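Local coordinates for protein SusD homolog (Bacteroides ovatus, PDB 4F53) that probably binds mucin O-glycans at the outer membrane as a SusD-like, TPR-like lipoprotein of a gut Bacteroides, at residues D260-A265 and S321-V326; Y283-F288 and E300-L305; N315-G320 and D394-Q399. All blocks are in the same frame, centred on the assembly; numbering follows the deposited sequence.

Overall arrangement
Three contacts show how loops of a SusD-like protein, a family built on a helical, TPR-like scaffold, are knitted together with very little regular strand. All lie on the same side of the chain's centre, about 17, 23 and 28 Å from it for contacts 1, 2 and 3. Contact 2 is nested in the loop closed by contact 1, their centres about 8 Å apart, and S322 OG meets D284 O at 2.7 Å. Contact 3 alternates with contact 1 along the chain, and R262 NE reaches Q319 O at 2.8 Å. Contacts 2 and 3, with centres about 11 Å apart, join where T287 N meets G320 O at 2.7 Å.

Contact 1. Residues D260-A265 and S321-V326; sequences DARISA and SSCMKV
Over one face of the R262 guanidinium lies the side chain of C323, with CB displaced toward the rim and SG 3.5 Å from NH1. S321 O approaches the group obliquely and also lies 3.2 Å from R262 CD. The bend at chi2 (-65°) folds the arginine along the 321-323 backbone instead of letting it run straight out. All three guanidinium nitrogens have acceptors within the chain: NH1 bonds A261 O at 2.8 Å and also M255 O, NE goes to Q319 O, and NH2 to S259 OG. So many bonds should fix the plane of this buried cation, probably easing the cost of burying its charge. R262 belongs to the short strand 261-263, which pairs antiparallel with strand 62-64 in a protein that is otherwise largely helical, and the irregular segment 321-326 packs against it. The backbone link is a single nearly straight hydrogen bond, I263 N to S322 O, 3.0 Å long with an angle of 165° at the hydrogen. Next to it, I263 points its side chain toward the loop; CG1 lies against the backbone at C323 C and M324 N, and CD1 touches M324 CB at 4.1 Å. From there the selenomethionine runs away, extended, to helix 250-257, where it meets W251 and M255. S321 CB packs 4.1 Å from R262 CG, while its OG is bonded to S318 O.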
loop_
_atom_site.group_PDB
_atom_site.type_symbol
_atom_site.label_atom_id
_atom_site.label_comp_id
_atom_site.label_asym_id
_atom_site.label_seq_id
_atom_site.Cartn_x
_atom_site.Cartn_y
_atom_site.Cartn_z
ATOM N N ASP A 260 -2.711 -18.390 6.713
ATOM C CA ASP A 260 -3.936 -17.710 6.298
ATOM C C ASP A 260 -3.720 -17.004 4.973
ATOM O O ASP A 260 -4.704 -16.678 4.287
ATOM C CB ASP A 260 -4.385 -16.666 7.348
ATOM C CG ASP A 260 -5.184 -17.208 8.513
ATOM O OD1 ASP A 260 -5.717 -18.331 8.397
ATOM O OD2 ASP A 260 -5.288 -16.501 9.536
ATOM N N ALA A 261 -2.435 -16.742 4.633
ATOM C CA ALA A 261 -2.034 -16.020 3.426
ATOM C C ALA A 261 -0.919 -16.739 2.657
ATOM O O ALA A 261 -0.076 -17.416 3.245
ATOM C CB ALA A 261 -1.562 -14.617 3.801
ATOM N N ARG A 262 -0.930 -16.573 1.332
ATOM C CA ARG A 262 0.115 -17.084 0.440
ATOM C C ARG A 262 0.448 -15.989 -0.561
ATOM O O ARG A 262 -0.288 -15.006 -0.654
ATOM C CB ARG A 262 -0.318 -18.399 -0.263
ATOM C CG ARG A 262 -0.260 -19.638 0.661
ATOM C CD ARG A 262 1.174 -19.917 1.074
ATOM N NE ARG A 262 1.334 -21.047 1.984
ATOM C CZ ARG A 262 1.423 -20.944 3.308
ATOM N NH1 ARG A 262 1.266 -19.766 3.900
ATOM N NH2 ARG A 262 1.637 -22.019 4.052
ATOM N N ILE A 263 1.560 -16.128 -1.290
ATOM C CA ILE A 263 1.924 -15.156 -2.342
ATOM C C ILE A 263 0.891 -15.303 -3.470
ATOM O O ILE A 263 0.446 -16.425 -3.751
ATOM C CB ILE A 263 3.387 -15.408 -2.832
ATOM C CG1 ILE A 263 4.408 -15.223 -1.690
ATOM C CG2 ILE A 263 3.776 -14.557 -4.079
ATOM C CD1 ILE A 263 4.470 -13.819 -1.041
ATOM N N SER A 264 0.508 -14.195 -4.099
ATOM C CA SER A 264 -0.440 -14.195 -5.217
ATOM C C SER A 264 0.173 -14.801 -6.467
ATOM O O SER A 264 1.398 -14.743 -6.691
ATOM C CB SER A 264 -0.893 -12.772 -5.533
ATOM O OG SER A 264 0.165 -12.018 -6.096
ATOM N N ALA A 265 -0.697 -15.344 -7.303
ATOM C CA ALA A 265 -0.326 -15.913 -8.591
ATOM C C ALA A 265 0.213 -14.785 -9.530
ATOM O O ALA A 265 1.128 -15.028 -10.314
ATOM C CB ALA A 265 -1.532 -16.604 -9.205
ATOM N N SER A 321 1.365 -23.533 -1.933
ATOM C CA SER A 321 1.737 -22.374 -2.768
ATOM C C SER A 321 2.880 -21.611 -2.115
ATOM O O SER A 321 3.040 -21.698 -0.894
ATOM C CB SER A 321 0.541 -21.442 -2.971
ATOM O OG SER A 321 -0.536 -22.143 -3.569
ATOM N N SER A 322 3.663 -20.862 -2.916
ATOM C CA SER A 322 4.785 -20.035 -2.434
ATOM C C SER A 322 4.351 -19.154 -1.269
ATOM O O SER A 322 3.267 -18.560 -1.286
ATOM C CB SER A 322 5.368 -19.181 -3.556
ATOM O OG SER A 322 6.216 -19.969 -4.378
ATOM N N CYS A 323 5.193 -19.139 -0.234
ATOM C CA CYS A 323 4.998 -18.430 1.023
ATOM C C CYS A 323 6.087 -17.379 1.191
ATOM O O CYS A 323 7.247 -17.619 0.845
ATOM C CB CYS A 323 5.015 -19.435 2.172
ATOM S SG CYS A 323 4.593 -18.730 3.787
HETATM N N MSE A 324 5.712 -16.220 1.767
HETATM C CA MSE A 324 6.650 -15.121 2.039
HETATM C C MSE A 324 7.796 -15.613 2.896
HETATM O O MSE A 324 7.591 -16.451 3.780
HETATM C CB MSE A 324 5.901 -13.976 2.750
HETATM C CG MSE A 324 6.689 -12.691 2.952
HETATM SE SE MSE A 324 5.473 -11.336 3.696
HETATM C CE MSE A 324 6.773 -9.932 4.089
ATOM N N LYS A 325 9.004 -15.114 2.611
ATOM C CA LYS A 325 10.214 -15.371 3.403
ATOM C C LYS A 325 10.181 -14.322 4.487
ATOM O O LYS A 325 10.269 -13.133 4.171
ATOM C CB LYS A 325 11.476 -15.281 2.515
ATOM C CG LYS A 325 12.621 -16.161 2.975
ATOM C CD LYS A 325 13.767 -16.209 1.965
ATOM C CE LYS A 325 13.432 -17.084 0.775
ATOM N NZ LYS A 325 14.650 -17.696 0.159
ATOM N N VAL A 326 9.898 -14.704 5.734
ATOM C CA VAL A 326 9.726 -13.691 6.798
ATOM C C VAL A 326 9.943 -14.304 8.162
ATOM O O VAL A 326 9.518 -15.439 8.392
ATOM C CB VAL A 326 8.316 -12.991 6.691
ATOM C CG1 VAL A 326 7.150 -13.986 6.788
ATOM C CG2 VAL A 326 8.151 -11.817 7.671
#

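Contact 2. Residues Y283-F288 and E300-L305; sequences YDKSTF and ESYVGL
S286 and E300 are joined through a shared oxygen: S286 OG donates at 2.7 Å to E300 OE1, which accepts through its anti lone pair, the one facing away from OE2. The same OE1 takes a second donor, F288 N, at 3.0 Å, on the syn side and 24° out of the carboxylate plane. E300 OE2 is engaged by G289 N, so both oxygens are bound at the start of helix 288-291, whose amino end would be expected to favour a negative charge. S286 OG is a relay as well, since it accepts from S301 N at 3.0 Å; with chi1 at 60° it sits between its own backbone N and carbonyl carbon, within reach of both partners. In return S286 N donates nearly straight to S301 O at 2.8 Å. Two irregular segments flanking the short helix 288-291 are thus tied in this SusD-family protein by a reciprocal pair of bonds centred on one serine. Toward the other end, K285 lays its aliphatic chain over the Y302 ring, CG making a CH-pi contact 3.8 Å from the ring centroid. Y302 CD1 meets the edge of the Y283 ring near its plane, 3.5 Å from CE1, in an oblique pair with the two planes inclined at 67°. V303 CG1 sits beside S286 CB and at the edge of the F288 ring.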
loop_
_atom_site.group_PDB
_atom_site.type_symbol
_atom_site.label_atom_id
_atom_site.label_comp_id
_atom_site.label_asym_id
_atom_site.label_seq_id
_atom_site.Cartn_x
_atom_site.Cartn_y
_atom_site.Cartn_z
ATOM N N TYR A 283 10.126 -14.578 -1.288
ATOM C CA TYR A 283 9.370 -15.753 -0.926
ATOM C C TYR A 283 10.102 -17.031 -1.260
ATOM O O TYR A 283 11.185 -16.999 -1.824
ATOM C CB TYR A 283 7.974 -15.714 -1.621
ATOM C CG TYR A 283 7.966 -15.259 -3.071
ATOM C CD1 TYR A 283 8.419 -16.096 -4.089
ATOM C CD2 TYR A 283 7.477 -14.003 -3.429
ATOM C CE1 TYR A 283 8.407 -15.686 -5.420
ATOM C CE2 TYR A 283 7.482 -13.576 -4.753
ATOM C CZ TYR A 283 7.925 -14.430 -5.747
ATOM O OH TYR A 283 7.849 -14.061 -7.060
ATOM N N ASP A 284 9.485 -18.169 -0.914
ATOM C CA ASP A 284 10.049 -19.487 -1.137
ATOM C C ASP A 284 9.349 -20.224 -2.257
ATOM O O ASP A 284 8.256 -19.856 -2.664
ATOM C CB ASP A 284 9.928 -20.319 0.153
ATOM C CG ASP A 284 10.921 -19.958 1.241
ATOM O OD1 ASP A 284 12.115 -19.859 0.936
ATOM O OD2 ASP A 284 10.516 -19.913 2.419
ATOM N N LYS A 285 9.970 -21.310 -2.722
ATOM C CA LYS A 285 9.352 -22.195 -3.699
ATOM C C LYS A 285 8.205 -22.947 -2.996
ATOM O O LYS A 285 8.118 -22.988 -1.756
ATOM C CB LYS A 285 10.382 -23.155 -4.313
ATOM C CG LYS A 285 11.441 -22.420 -5.128
ATOM C CD LYS A 285 12.133 -23.334 -6.098
ATOM C CE LYS A 285 13.292 -22.629 -6.758
ATOM N NZ LYS A 285 14.069 -23.550 -7.626
ATOM N N SER A 286 7.294 -23.463 -3.795
ATOM C CA SER A 286 6.121 -24.211 -3.346
ATOM C C SER A 286 6.527 -25.460 -2.529
ATOM O O SER A 286 7.646 -25.945 -2.659
ATOM C CB SER A 286 5.284 -24.606 -4.555
ATOM O OG SER A 286 6.053 -25.409 -5.436
ATOM N N THR A 287 5.623 -25.947 -1.657
ATOM C CA THR A 287 5.868 -27.105 -0.791
ATOM C C THR A 287 4.682 -28.090 -0.933
ATOM O O THR A 287 4.145 -28.587 0.068
ATOM C CB THR A 287 6.063 -26.626 0.677
ATOM O OG1 THR A 287 4.851 -26.014 1.101
ATOM C CG2 THR A 287 7.212 -25.620 0.853
ATOM N N PHE A 288 4.236 -28.317 -2.187
ATOM C CA PHE A 288 3.104 -29.196 -2.482
ATOM C C PHE A 288 3.373 -30.649 -2.044
ATOM O O PHE A 288 2.451 -31.311 -1.578
ATOM C CB PHE A 288 2.718 -29.131 -3.962
ATOM C CG PHE A 288 2.140 -27.799 -4.372
ATOM C CD1 PHE A 288 0.991 -27.308 -3.770
ATOM C CD2 PHE A 288 2.743 -27.037 -5.366
ATOM C CE1 PHE A 288 0.453 -26.085 -4.156
ATOM C CE2 PHE A 288 2.199 -25.815 -5.751
ATOM C CZ PHE A 288 1.061 -25.347 -5.141
ATOM N N GLU A 300 8.206 -28.533 -7.838
ATOM C CA GLU A 300 8.148 -27.350 -6.965
ATOM C C GLU A 300 8.759 -26.170 -7.704
ATOM O O GLU A 300 9.736 -26.350 -8.428
ATOM C CB GLU A 300 8.846 -27.575 -5.606
ATOM C CG GLU A 300 8.371 -28.812 -4.840
ATOM C CD GLU A 300 6.961 -28.909 -4.277
ATOM O OE1 GLU A 300 6.137 -27.995 -4.507
ATOM O OE2 GLU A 300 6.680 -29.926 -3.601
ATOM N N SER A 301 8.158 -24.968 -7.562
ATOM C CA SER A 301 8.645 -23.747 -8.225
ATOM C C SER A 301 8.164 -22.529 -7.493
ATOM O O SER A 301 7.458 -22.657 -6.495
ATOM C CB SER A 301 8.143 -23.709 -9.668
ATOM O OG SER A 301 6.726 -23.733 -9.699
ATOM N N TYR A 302 8.499 -21.347 -7.998
ATOM C CA TYR A 302 7.935 -20.096 -7.469
ATOM C C TYR A 302 6.561 -19.959 -8.088
ATOM O O TYR A 302 6.454 -19.744 -9.302
ATOM C CB TYR A 302 8.818 -18.891 -7.778
ATOM C CG TYR A 302 10.133 -18.916 -7.043
ATOM C CD1 TYR A 302 10.186 -18.742 -5.657
ATOM C CD2 TYR A 302 11.336 -19.058 -7.730
ATOM C CE1 TYR A 302 11.404 -18.696 -4.978
ATOM C CE2 TYR A 302 12.563 -18.983 -7.061
ATOM C CZ TYR A 302 12.586 -18.814 -5.684
ATOM O OH TYR A 302 13.777 -18.796 -5.002
ATOM N N VAL A 303 5.508 -20.230 -7.294
ATOM C CA VAL A 303 4.156 -20.216 -7.822
ATOM C C VAL A 303 3.174 -19.817 -6.710
ATOM O O VAL A 303 3.092 -20.460 -5.662
ATOM C CB VAL A 303 3.780 -21.547 -8.535
ATOM C CG1 VAL A 303 3.878 -22.776 -7.605
ATOM C CG2 VAL A 303 2.415 -21.444 -9.223
ATOM N N GLY A 304 2.464 -18.731 -6.957
ATOM C CA GLY A 304 1.503 -18.193 -6.016
ATOM C C GLY A 304 0.141 -18.823 -6.140
ATOM O O GLY A 304 -0.094 -19.679 -6.999
ATOM N N LEU A 305 -0.762 -18.402 -5.273
ATOM C CA LEU A 305 -2.133 -18.881 -5.282
ATOM C C LEU A 305 -3.035 -17.795 -5.924
ATOM O O LEU A 305 -2.752 -16.602 -5.822
ATOM C CB LEU A 305 -2.531 -19.182 -3.821
ATOM C CG LEU A 305 -3.912 -19.739 -3.519
ATOM C CD1 LEU A 305 -4.075 -21.147 -4.076
ATOM C CD2 LEU A 305 -4.153 -19.728 -2.034
#

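Contact 3. Residues N315-G320 and D394-Q399; sequences NSWSQG and DPLKGQ
D394 faces N315 across a water, in a pair of turn-rich loops that pack on the flank of helix 288-291 in this SusD-like fold. The water accepts from N315 ND2 at 3.0 Å and donates to D394 OD2 at 2.9 Å, bridging two groups whose planes are 49° apart. Both have further partners, Y404 O for the amide and Y406 N for the carboxylate. D394 also folds its own loop into an Asx turn: OD1 accepts from L396 N at 3.0 Å, the donor standing well above the carboxylate plane. After P395, which packs on F288, comes L396, the central apolar residue. Its CD1 fits against the N315-S318 type I turn, 3.6 Å from W317 C and near S318 N and N315 CB, while CD2 touches W317 CB at 3.8 Å and lies near the plane of the indole at its edge. That turn is held taut by N315 O, which accepts from S318 N and, at 2.6 Å, from S318 OG. K397 and G398 then carry the chain round a type II turn, G398 with a positive phi (77°), to Q399. The bend at chi2 (-67°) turns the Q399 amide back toward the indole, while NE2 is bonded to T297 OG1. Q399 CB comes to the benzo edge of the indole, 3.7 Å from W317 CZ3, and OE1 meets that same carbon at the ring edge, near its plane, 3.6 Å away.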
loop_
_atom_site.group_PDB
_atom_site.type_symbol
_atom_site.label_atom_id
_atom_site.label_comp_id
_atom_site.label_asym_id
_atom_site.label_seq_id
_atom_site.Cartn_x
_atom_site.Cartn_y
_atom_site.Cartn_z
ATOM N N ASN A 315 -8.656 -25.783 -3.265
ATOM C CA ASN A 315 -8.084 -27.123 -3.394
ATOM C C ASN A 315 -7.384 -27.395 -2.049
ATOM O O ASN A 315 -6.800 -26.454 -1.495
ATOM C CB ASN A 315 -7.118 -27.169 -4.575
ATOM C CG ASN A 315 -7.780 -27.388 -5.909
ATOM O OD1 ASN A 315 -8.760 -28.131 -6.043
ATOM N ND2 ASN A 315 -7.211 -26.795 -6.939
ATOM N N SER A 316 -7.501 -28.607 -1.483
ATOM C CA SER A 316 -6.931 -28.918 -0.150
ATOM C C SER A 316 -5.399 -28.737 -0.040
ATOM O O SER A 316 -4.901 -28.671 1.085
ATOM C CB SER A 316 -7.302 -30.329 0.301
ATOM O OG SER A 316 -6.698 -31.305 -0.529
ATOM N N TRP A 317 -4.668 -28.664 -1.167
ATOM C CA TRP A 317 -3.207 -28.504 -1.132
ATOM C C TRP A 317 -2.753 -27.066 -1.375
ATOM O O TRP A 317 -1.550 -26.832 -1.498
ATOM C CB TRP A 317 -2.515 -29.447 -2.140
ATOM C CG TRP A 317 -2.766 -30.913 -1.907
ATOM C CD1 TRP A 317 -3.321 -31.492 -0.803
ATOM C CD2 TRP A 317 -2.461 -31.980 -2.810
ATOM N NE1 TRP A 317 -3.437 -32.841 -0.986
ATOM C CE2 TRP A 317 -2.898 -33.176 -2.204
ATOM C CE3 TRP A 317 -1.842 -32.045 -4.070
ATOM C CZ2 TRP A 317 -2.744 -34.430 -2.818
ATOM C CZ3 TRP A 317 -1.709 -33.282 -4.688
ATOM C CH2 TRP A 317 -2.158 -34.457 -4.067
ATOM N N SER A 318 -3.699 -26.098 -1.366
ATOM C CA SER A 318 -3.470 -24.660 -1.604
ATOM C C SER A 318 -2.373 -24.016 -0.753
ATOM O O SER A 318 -1.727 -23.076 -1.228
ATOM C CB SER A 318 -4.758 -23.865 -1.400
ATOM O OG SER A 318 -5.686 -24.234 -2.398
ATOM N N GLN A 319 -2.149 -24.493 0.484
ATOM C CA GLN A 319 -1.120 -23.873 1.341
ATOM C C GLN A 319 0.301 -24.328 0.928
ATOM O O GLN A 319 1.272 -23.759 1.400
ATOM C CB GLN A 319 -1.408 -24.090 2.824
ATOM C CG GLN A 319 -2.748 -23.462 3.249
ATOM C CD GLN A 319 -3.133 -23.726 4.686
ATOM O OE1 GLN A 319 -2.554 -24.566 5.376
ATOM N NE2 GLN A 319 -4.099 -22.980 5.184
ATOM N N GLY A 320 0.392 -25.236 -0.048
ATOM C CA GLY A 320 1.645 -25.643 -0.664
ATOM C C GLY A 320 2.183 -24.564 -1.603
ATOM O O GLY A 320 3.330 -24.643 -2.033
ATOM N N ASP A 394 -2.523 -23.206 -12.985
ATOM C CA ASP A 394 -2.729 -23.688 -11.611
ATOM C C ASP A 394 -1.924 -25.023 -11.403
ATOM O O ASP A 394 -2.215 -26.022 -12.063
ATOM C CB ASP A 394 -4.239 -23.874 -11.284
ATOM C CG ASP A 394 -4.582 -24.243 -9.837
ATOM O OD1 ASP A 394 -3.667 -24.694 -9.089
ATOM O OD2 ASP A 394 -5.763 -24.122 -9.460
ATOM N N PRO A 395 -0.895 -25.046 -10.512
ATOM C CA PRO A 395 -0.092 -26.287 -10.344
ATOM C C PRO A 395 -0.863 -27.464 -9.737
ATOM O O PRO A 395 -0.388 -28.615 -9.785
ATOM C CB PRO A 395 1.050 -25.853 -9.426
ATOM C CG PRO A 395 0.526 -24.649 -8.709
ATOM C CD PRO A 395 -0.385 -23.949 -9.657
ATOM N N LEU A 396 -2.056 -27.189 -9.192
ATOM C CA LEU A 396 -2.881 -28.221 -8.573
ATOM C C LEU A 396 -3.919 -28.819 -9.544
ATOM O O LEU A 396 -4.560 -29.817 -9.205
ATOM C CB LEU A 396 -3.557 -27.672 -7.308
ATOM C CG LEU A 396 -2.603 -27.377 -6.114
ATOM C CD1 LEU A 396 -3.370 -26.896 -4.928
ATOM C CD2 LEU A 396 -1.789 -28.613 -5.726
ATOM N N LYS A 397 -4.034 -28.256 -10.766
ATOM C CA LYS A 397 -4.946 -28.734 -11.815
ATOM C C LYS A 397 -4.661 -30.219 -12.142
ATOM O O LYS A 397 -3.513 -30.587 -12.406
ATOM C CB LYS A 397 -4.853 -27.859 -13.076
ATOM C CG LYS A 397 -5.823 -28.292 -14.166
ATOM C CD LYS A 397 -5.378 -27.809 -15.522
ATOM C CE LYS A 397 -6.266 -28.333 -16.620
ATOM N NZ LYS A 397 -5.922 -27.715 -17.922
ATOM N N GLY A 398 -5.703 -31.047 -12.043
ATOM C CA GLY A 398 -5.616 -32.480 -12.287
ATOM C C GLY A 398 -4.986 -33.325 -11.185
ATOM O O GLY A 398 -4.906 -34.549 -11.337
ATOM N N GLN A 399 -4.508 -32.701 -10.077
ATOM C CA GLN A 399 -3.894 -33.432 -8.958
ATOM C C GLN A 399 -4.957 -34.201 -8.146
ATOM O O GLN A 399 -6.151 -33.917 -8.253
ATOM C CB GLN A 399 -3.074 -32.501 -8.040
ATOM C CG GLN A 399 -1.784 -31.958 -8.661
ATOM C CD GLN A 399 -0.733 -33.027 -8.913
ATOM O OE1 GLN A 399 -0.392 -33.831 -8.040
ATOM N NE2 GLN A 399 -0.141 -33.014 -10.094
HETATM O O HOH W 1 -5.895 -24.162 -6.560
#